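Local coordinates for lysosome-associated membrane glycoprotein 3 (PDB 4AKM), which is a lysosomal membrane glycoprotein that takes part in the unfolded protein response and in the fusion of autophagosomes with lysosomes, at residues Q48-C53 with N59-F64; N70-K75 with Y81-G86. All blocks are in the same frame, centred on the assembly; numbering follows the deposited sequence.

Contact 1: Q48-C53 with N59-F64. With NAG (2-acetamido-2-deoxy-beta-D-glucopyranose), chain D.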
loop_
_atom_site.group_PDB
_atom_site.type_symbol
_atom_site.label_atom_id
_atom_site.label_comp_id
_atom_site.label_asym_id
_atom_site.label_seq_id
_atom_site.Cartn_x
_atom_site.Cartn_y
_atom_site.Cartn_z
ATOM N N GLN A 48 -8.138 8.535 -5.034
ATOM C CA GLN A 48 -8.092 8.110 -6.422
ATOM C C GLN A 48 -7.009 7.060 -6.624
ATOM O O GLN A 48 -5.841 7.288 -6.317
ATOM C CB GLN A 48 -7.816 9.307 -7.329
ATOM C CG GLN A 48 -8.236 10.645 -6.732
ATOM C CD GLN A 48 -9.451 11.238 -7.416
ATOM O OE1 GLN A 48 -10.308 10.514 -7.930
ATOM N NE2 GLN A 48 -9.530 12.566 -7.434
ATOM N N ALA A 49 -7.400 5.911 -7.154
ATOM C CA ALA A 49 -6.442 4.871 -7.472
ATOM C C ALA A 49 -6.040 4.942 -8.941
ATOM O O ALA A 49 -6.881 5.073 -9.833
ATOM C CB ALA A 49 -7.018 3.507 -7.139
ATOM N N SER A 50 -4.742 4.858 -9.184
ATOM C CA SER A 50 -4.217 4.819 -10.538
ATOM C C SER A 50 -2.955 4.006 -10.443
ATOM O O SER A 50 -2.564 3.592 -9.365
ATOM C CB SER A 50 -3.884 6.221 -11.045
ATOM O OG SER A 50 -2.751 6.748 -10.376
ATOM N N GLY A 51 -2.306 3.754 -11.559
ATOM C CA GLY A 51 -1.070 3.019 -11.467
ATOM C C GLY A 51 -0.668 2.403 -12.770
ATOM O O GLY A 51 -1.372 2.504 -13.771
ATOM N N ASN A 52 0.472 1.735 -12.747
ATOM C CA ASN A 52 1.062 1.291 -13.991
ATOM C C ASN A 52 1.358 -0.194 -13.963
ATOM O O ASN A 52 2.057 -0.681 -13.073
ATOM C CB ASN A 52 2.327 2.096 -14.282
ATOM C CG ASN A 52 2.543 2.315 -15.757
ATOM O OD1 ASN A 52 3.214 1.523 -16.420
ATOM N ND2 ASN A 52 1.970 3.395 -16.287
ATOM N N CYS A 53 0.797 -0.911 -14.930
ATOM C CA CYS A 53 0.999 -2.346 -15.039
ATOM C C CYS A 53 2.332 -2.648 -15.710
ATOM O O CYS A 53 2.921 -1.780 -16.361
ATOM C CB CYS A 53 -0.140 -2.981 -15.837
ATOM S SG CYS A 53 -1.771 -2.857 -15.059
ATOM N N ASN A 59 2.718 -0.811 -10.210
ATOM C CA ASN A 59 2.484 0.050 -9.055
ATOM C C ASN A 59 1.028 0.455 -8.900
ATOM O O ASN A 59 0.347 0.790 -9.880
ATOM C CB ASN A 59 3.382 1.294 -9.074
ATOM C CG ASN A 59 2.953 2.315 -10.116
ATOM O OD1 ASN A 59 3.184 2.133 -11.311
ATOM N ND2 ASN A 59 2.348 3.407 -9.663
ATOM N N LEU A 60 0.567 0.375 -7.655
ATOM C CA LEU A 60 -0.701 0.939 -7.229
ATOM C C LEU A 60 -0.413 2.251 -6.518
ATOM O O LEU A 60 0.257 2.282 -5.489
ATOM C CB LEU A 60 -1.428 -0.005 -6.271
ATOM C CG LEU A 60 -2.622 0.644 -5.562
ATOM C CD1 LEU A 60 -3.660 1.106 -6.569
ATOM C CD2 LEU A 60 -3.239 -0.298 -4.548
ATOM N N LEU A 61 -0.910 3.339 -7.084
ATOM C CA LEU A 61 -0.767 4.643 -6.470
ATOM C C LEU A 61 -2.123 5.163 -6.038
ATOM O O LEU A 61 -3.092 5.139 -6.801
ATOM C CB LEU A 61 -0.087 5.622 -7.422
ATOM C CG LEU A 61 0.113 7.039 -6.886
ATOM C CD1 LEU A 61 1.005 7.052 -5.651
ATOM C CD2 LEU A 61 0.685 7.911 -7.974
ATOM N N LEU A 62 -2.176 5.624 -4.796
ATOM C CA LEU A 62 -3.398 6.121 -4.196
ATOM C C LEU A 62 -3.192 7.576 -3.851
ATOM O O LEU A 62 -2.312 7.913 -3.071
ATOM C CB LEU A 62 -3.702 5.341 -2.927
ATOM C CG LEU A 62 -3.736 3.822 -3.087
ATOM C CD1 LEU A 62 -3.891 3.166 -1.734
ATOM C CD2 LEU A 62 -4.862 3.403 -4.015
ATOM N N ASN A 63 -3.999 8.444 -4.436
ATOM C CA ASN A 63 -3.860 9.863 -4.165
ATOM C C ASN A 63 -5.024 10.409 -3.380
ATOM O O ASN A 63 -6.161 9.983 -3.559
ATOM C CB ASN A 63 -3.680 10.661 -5.458
ATOM C CG ASN A 63 -2.269 11.175 -5.620
ATOM O OD1 ASN A 63 -1.459 10.587 -6.343
ATOM N ND2 ASN A 63 -1.956 12.275 -4.928
ATOM N N PHE A 64 -4.730 11.367 -2.514
ATOM C CA PHE A 64 -5.756 11.982 -1.701
ATOM C C PHE A 64 -5.358 13.409 -1.444
ATOM O O PHE A 64 -4.237 13.810 -1.738
ATOM C CB PHE A 64 -5.923 11.224 -0.374
ATOM C CG PHE A 64 -4.627 10.945 0.326
ATOM C CD1 PHE A 64 -4.028 11.913 1.118
ATOM C CD2 PHE A 64 -3.999 9.725 0.179
ATOM C CE1 PHE A 64 -2.831 11.665 1.751
ATOM C CE2 PHE A 64 -2.808 9.468 0.811
ATOM C CZ PHE A 64 -2.218 10.440 1.600
HETATM C C1 NAG D . 5.253 5.020 -7.810
HETATM C C2 NAG D . 5.982 6.341 -8.002
HETATM C C3 NAG D . 6.501 6.456 -9.432
HETATM C C4 NAG D . 7.312 5.222 -9.809
HETATM C C5 NAG D . 6.595 3.929 -9.430
HETATM C C6 NAG D . 7.541 2.747 -9.563
HETATM C C7 NAG D . 5.367 8.304 -6.712
HETATM C C8 NAG D . 4.586 9.583 -6.729
HETATM N N2 NAG D . 5.090 7.441 -7.684
HETATM O O3 NAG D . 7.313 7.604 -9.538
HETATM O O4 NAG D . 7.555 5.208 -11.200
HETATM O O5 NAG D . 6.126 3.951 -8.098
HETATM O O6 NAG D . 6.844 1.576 -9.201
HETATM O O7 NAG D . 6.210 8.091 -5.837
#
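The side-chain amide of Asn59 lies between Asn52 and the sugar. Over one face stands the N-acetylglucosamine ring, with NAG C5 4.0 Å from Asn59 CG. On the opposite face the N-H of Asn52 approaches, and its bond to Asn59 OD1 is weak and bent (125°). The same N-H also reaches the backbone oxygen of Asn59. With CG set between the backbone N and the carbonyl carbon (chi1 73°), OD1 turns to Asn52, while ND2 makes a weak hydrogen bond to Asn70 OD1. The sugar also touches the side chain nearer the backbone, NAG O6 lying 3.5 Å from Asn59 CB, a van der Waals contact.

The strands run antiparallel, their axes 4.7 Å apart at the closest point. Reciprocal backbone bonds link Gln48 with Asn63 and Ser50 with Leu61. Ser50 N lies 2.9 Å from Leu61 O. Between these pairs, Ala49 CA-H points to Leu61 O and Leu62 CA-H to Gln48 O. Ala49 CB packs 3.8 Å from Leu62 CD2 and 4.2 Å from Leu60 CD1, an apolar patch on the face opposite the sugar. On the sugar-bearing face Leu61 CB passes 4.1 Å from Ser50 OG.

Strand 48-52 is an outermost strand of an antiparallel five-stranded sheet, and 57-64 separates it from 67-75, to which Leu60 and Leu62 bond through their backbones. The apolar patch turns to the second sheet of the domain: Tyr7 and Val9 of strand 5-11 and Ala19 and Ile23 of strand 14-27 pack against it. Just past the paired residues, Cys53 is joined to Cys16 by a disulfide, which ties this hairpin to strand 14-27.

Contact 2: N70-K75 with Y81-G86. With NAG (2-acetamido-2-deoxy-beta-D-glucopyranose), chain D.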
loop_
_atom_site.group_PDB
_atom_site.type_symbol
_atom_site.label_atom_id
_atom_site.label_comp_id
_atom_site.label_asym_id
_atom_site.label_seq_id
_atom_site.Cartn_x
_atom_site.Cartn_y
_atom_site.Cartn_z
ATOM N N ASN A 70 2.204 5.101 -2.393
ATOM C CA ASN A 70 2.616 4.382 -3.577
ATOM C C ASN A 70 3.158 3.013 -3.213
ATOM O O ASN A 70 4.177 2.890 -2.527
ATOM C CB ASN A 70 3.667 5.186 -4.341
ATOM C CG ASN A 70 3.787 4.761 -5.789
ATOM O OD1 ASN A 70 2.936 4.045 -6.315
ATOM N ND2 ASN A 70 4.847 5.209 -6.444
ATOM N N LEU A 71 2.450 1.989 -3.673
ATOM C CA LEU A 71 2.843 0.607 -3.472
ATOM C C LEU A 71 3.400 0.042 -4.768
ATOM O O LEU A 71 2.676 -0.109 -5.742
ATOM C CB LEU A 71 1.639 -0.223 -3.015
ATOM C CG LEU A 71 0.980 0.217 -1.704
ATOM C CD1 LEU A 71 -0.098 -0.759 -1.273
ATOM C CD2 LEU A 71 2.020 0.386 -0.607
ATOM N N THR A 72 4.693 -0.261 -4.774
ATOM C CA THR A 72 5.337 -0.868 -5.932
ATOM C C THR A 72 5.531 -2.370 -5.758
ATOM O O THR A 72 6.085 -2.823 -4.742
ATOM C CB THR A 72 6.705 -0.225 -6.222
ATOM O OG1 THR A 72 6.524 1.125 -6.668
ATOM C CG2 THR A 72 7.445 -1.011 -7.289
ATOM N N PHE A 73 5.089 -3.119 -6.770
ATOM C CA PHE A 73 5.172 -4.577 -6.801
ATOM C C PHE A 73 6.203 -5.089 -7.811
ATOM O O PHE A 73 6.327 -4.556 -8.917
ATOM C CB PHE A 73 3.817 -5.178 -7.175
ATOM C CG PHE A 73 2.685 -4.737 -6.296
ATOM C CD1 PHE A 73 2.036 -3.532 -6.530
ATOM C CD2 PHE A 73 2.249 -5.541 -5.254
ATOM C CE1 PHE A 73 0.994 -3.129 -5.733
ATOM C CE2 PHE A 73 1.207 -5.144 -4.458
ATOM C CZ PHE A 73 0.577 -3.935 -4.695
ATOM N N THR A 74 6.914 -6.143 -7.422
ATOM C CA THR A 74 7.856 -6.844 -8.291
ATOM C C THR A 74 7.536 -8.340 -8.244
ATOM O O THR A 74 7.277 -8.886 -7.171
ATOM C CB THR A 74 9.326 -6.608 -7.833
ATOM O OG1 THR A 74 9.724 -5.269 -8.146
ATOM C CG2 THR A 74 10.287 -7.571 -8.512
ATOM N N LYS A 75 7.520 -8.999 -9.402
ATOM C CA LYS A 75 7.421 -10.460 -9.419
ATOM C C LYS A 75 8.776 -11.095 -9.733
ATOM O O LYS A 75 9.422 -10.755 -10.727
ATOM C CB LYS A 75 6.328 -10.958 -10.376
ATOM C CG LYS A 75 6.558 -10.674 -11.853
ATOM C CD LYS A 75 5.488 -11.354 -12.711
ATOM C CE LYS A 75 5.487 -12.868 -12.519
ATOM N NZ LYS A 75 4.420 -13.541 -13.320
ATOM N N TYR A 81 5.674 -9.696 -4.799
ATOM C CA TYR A 81 5.708 -9.049 -3.493
ATOM C C TYR A 81 5.678 -7.544 -3.673
ATOM O O TYR A 81 5.888 -7.043 -4.779
ATOM C CB TYR A 81 6.972 -9.462 -2.725
ATOM C CG TYR A 81 8.250 -9.311 -3.522
ATOM C CD1 TYR A 81 8.711 -10.339 -4.338
ATOM C CD2 TYR A 81 8.988 -8.139 -3.468
ATOM C CE1 TYR A 81 9.873 -10.199 -5.077
ATOM C CE2 TYR A 81 10.152 -7.989 -4.201
ATOM C CZ TYR A 81 10.592 -9.020 -5.004
ATOM O OH TYR A 81 11.752 -8.865 -5.730
ATOM N N ILE A 82 5.397 -6.818 -2.596
ATOM C CA ILE A 82 5.568 -5.372 -2.617
ATOM C C ILE A 82 7.054 -5.094 -2.475
ATOM O O ILE A 82 7.668 -5.483 -1.485
ATOM C CB ILE A 82 4.808 -4.677 -1.471
ATOM C CG1 ILE A 82 3.303 -4.688 -1.732
ATOM C CG2 ILE A 82 5.293 -3.245 -1.303
ATOM C CD1 ILE A 82 2.468 -4.389 -0.503
ATOM N N SER A 83 7.636 -4.436 -3.472
ATOM C CA SER A 83 9.069 -4.170 -3.471
ATOM C C SER A 83 9.409 -2.739 -3.061
ATOM O O SER A 83 10.562 -2.438 -2.747
ATOM C CB SER A 83 9.679 -4.481 -4.837
ATOM O OG SER A 83 9.200 -3.585 -5.820
ATOM N N GLU A 84 8.421 -1.848 -3.063
ATOM C CA GLU A 84 8.703 -0.478 -2.627
ATOM C C GLU A 84 7.492 0.221 -2.016
ATOM O O GLU A 84 6.365 0.017 -2.458
ATOM C CB GLU A 84 9.271 0.353 -3.788
ATOM C CG GLU A 84 9.548 1.813 -3.442
ATOM C CD GLU A 84 10.453 2.494 -4.450
ATOM O OE1 GLU A 84 11.582 1.999 -4.652
ATOM O OE2 GLU A 84 10.040 3.522 -5.035
ATOM N N VAL A 85 7.711 1.031 -0.982
ATOM C CA VAL A 85 6.599 1.832 -0.462
ATOM C C VAL A 85 6.972 3.289 -0.258
ATOM O O VAL A 85 7.926 3.602 0.438
ATOM C CB VAL A 85 6.021 1.296 0.859
ATOM C CG1 VAL A 85 4.746 2.056 1.204
ATOM C CG2 VAL A 85 5.740 -0.193 0.763
ATOM N N GLY A 86 6.201 4.180 -0.864
ATOM C CA GLY A 86 6.446 5.591 -0.706
ATOM C C GLY A 86 5.207 6.272 -0.186
ATOM O O GLY A 86 4.100 5.835 -0.453
HETATM C C1 NAG D . 5.253 5.020 -7.810
HETATM C C2 NAG D . 5.982 6.341 -8.002
HETATM C C3 NAG D . 6.501 6.456 -9.432
HETATM C C4 NAG D . 7.312 5.222 -9.809
HETATM C C5 NAG D . 6.595 3.929 -9.430
HETATM C C6 NAG D . 7.541 2.747 -9.563
HETATM C C7 NAG D . 5.367 8.304 -6.712
HETATM C C8 NAG D . 4.586 9.583 -6.729
HETATM N N2 NAG D . 5.090 7.441 -7.684
HETATM O O3 NAG D . 7.313 7.604 -9.538
HETATM O O4 NAG D . 7.555 5.208 -11.200
HETATM O O5 NAG D . 6.126 3.951 -8.098
HETATM O O6 NAG D . 6.844 1.576 -9.201
HETATM O O7 NAG D . 6.210 8.091 -5.837
#
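Thr72 and Glu84 meet in a beta hairpin of the membrane-proximal luminal domain of this LAMP protein, a beta-prism fold, where a classic beta bulge sets both Ser83 and Glu84 opposite Thr72. Thr72 O therefore accepts two backbone N-H groups, from Ser83 and, at 3.0 Å, from Glu84. Followed outward, Thr72 CB rests 3.6 Å from Glu84 CB and also lies near NAG O6. OG1, anti to the carbonyl carbon (chi1 -68°), hydrogen-bonds NAG O6 at 2.6 Å. CG2, on the other branch, lies between NAG O6 and Ser83 OG. Asn70, Leu71 and Thr72 are the N-X-T sequon: Asn70 ND2 carries the sugar through NAG C1, and the threonine hydrogen-bonds the same sugar.

On the opposite face Leu71 CD2 packs 3.7 Å from Val85 CG1, and the Phe73 ring lies beside Ile82, its CE2 3.5 Å from Ile82 CG1. Leu71 packs on Met21 and Phe73 on Ile17 of strand 14-27, while Ile82 touches Phe108 of strand 97-110. Near the turn, Thr74 O sits over one face of the Tyr81 ring, offset toward the rim. Beside it, Thr74 OG1 and Ser83 OG share a hydrogen bond of 2.9 Å.

Overall arrangement
Both contacts are hairpin pairings in one five-stranded antiparallel sheet, and they adjoin where strand 57-64 lies next to strand 67-75: Leu60 O probably accepts a hydrogen bond from Leu71 N. Contact 1 takes in an outermost strand and is partly buried, its outward face largely polar. Contact 2 lies further into the sheet and is buried, with larger apolar side chains. Contact 1 keeps a regular register over its well-bonded pairs, whereas contact 2 is shifted by its bulge. The same glycan spans both: it is attached in contact 2 and only touched in contact 1. Contact 1 ends at a disulfide-bonded cysteine, Cys53; contact 2 holds no cysteine.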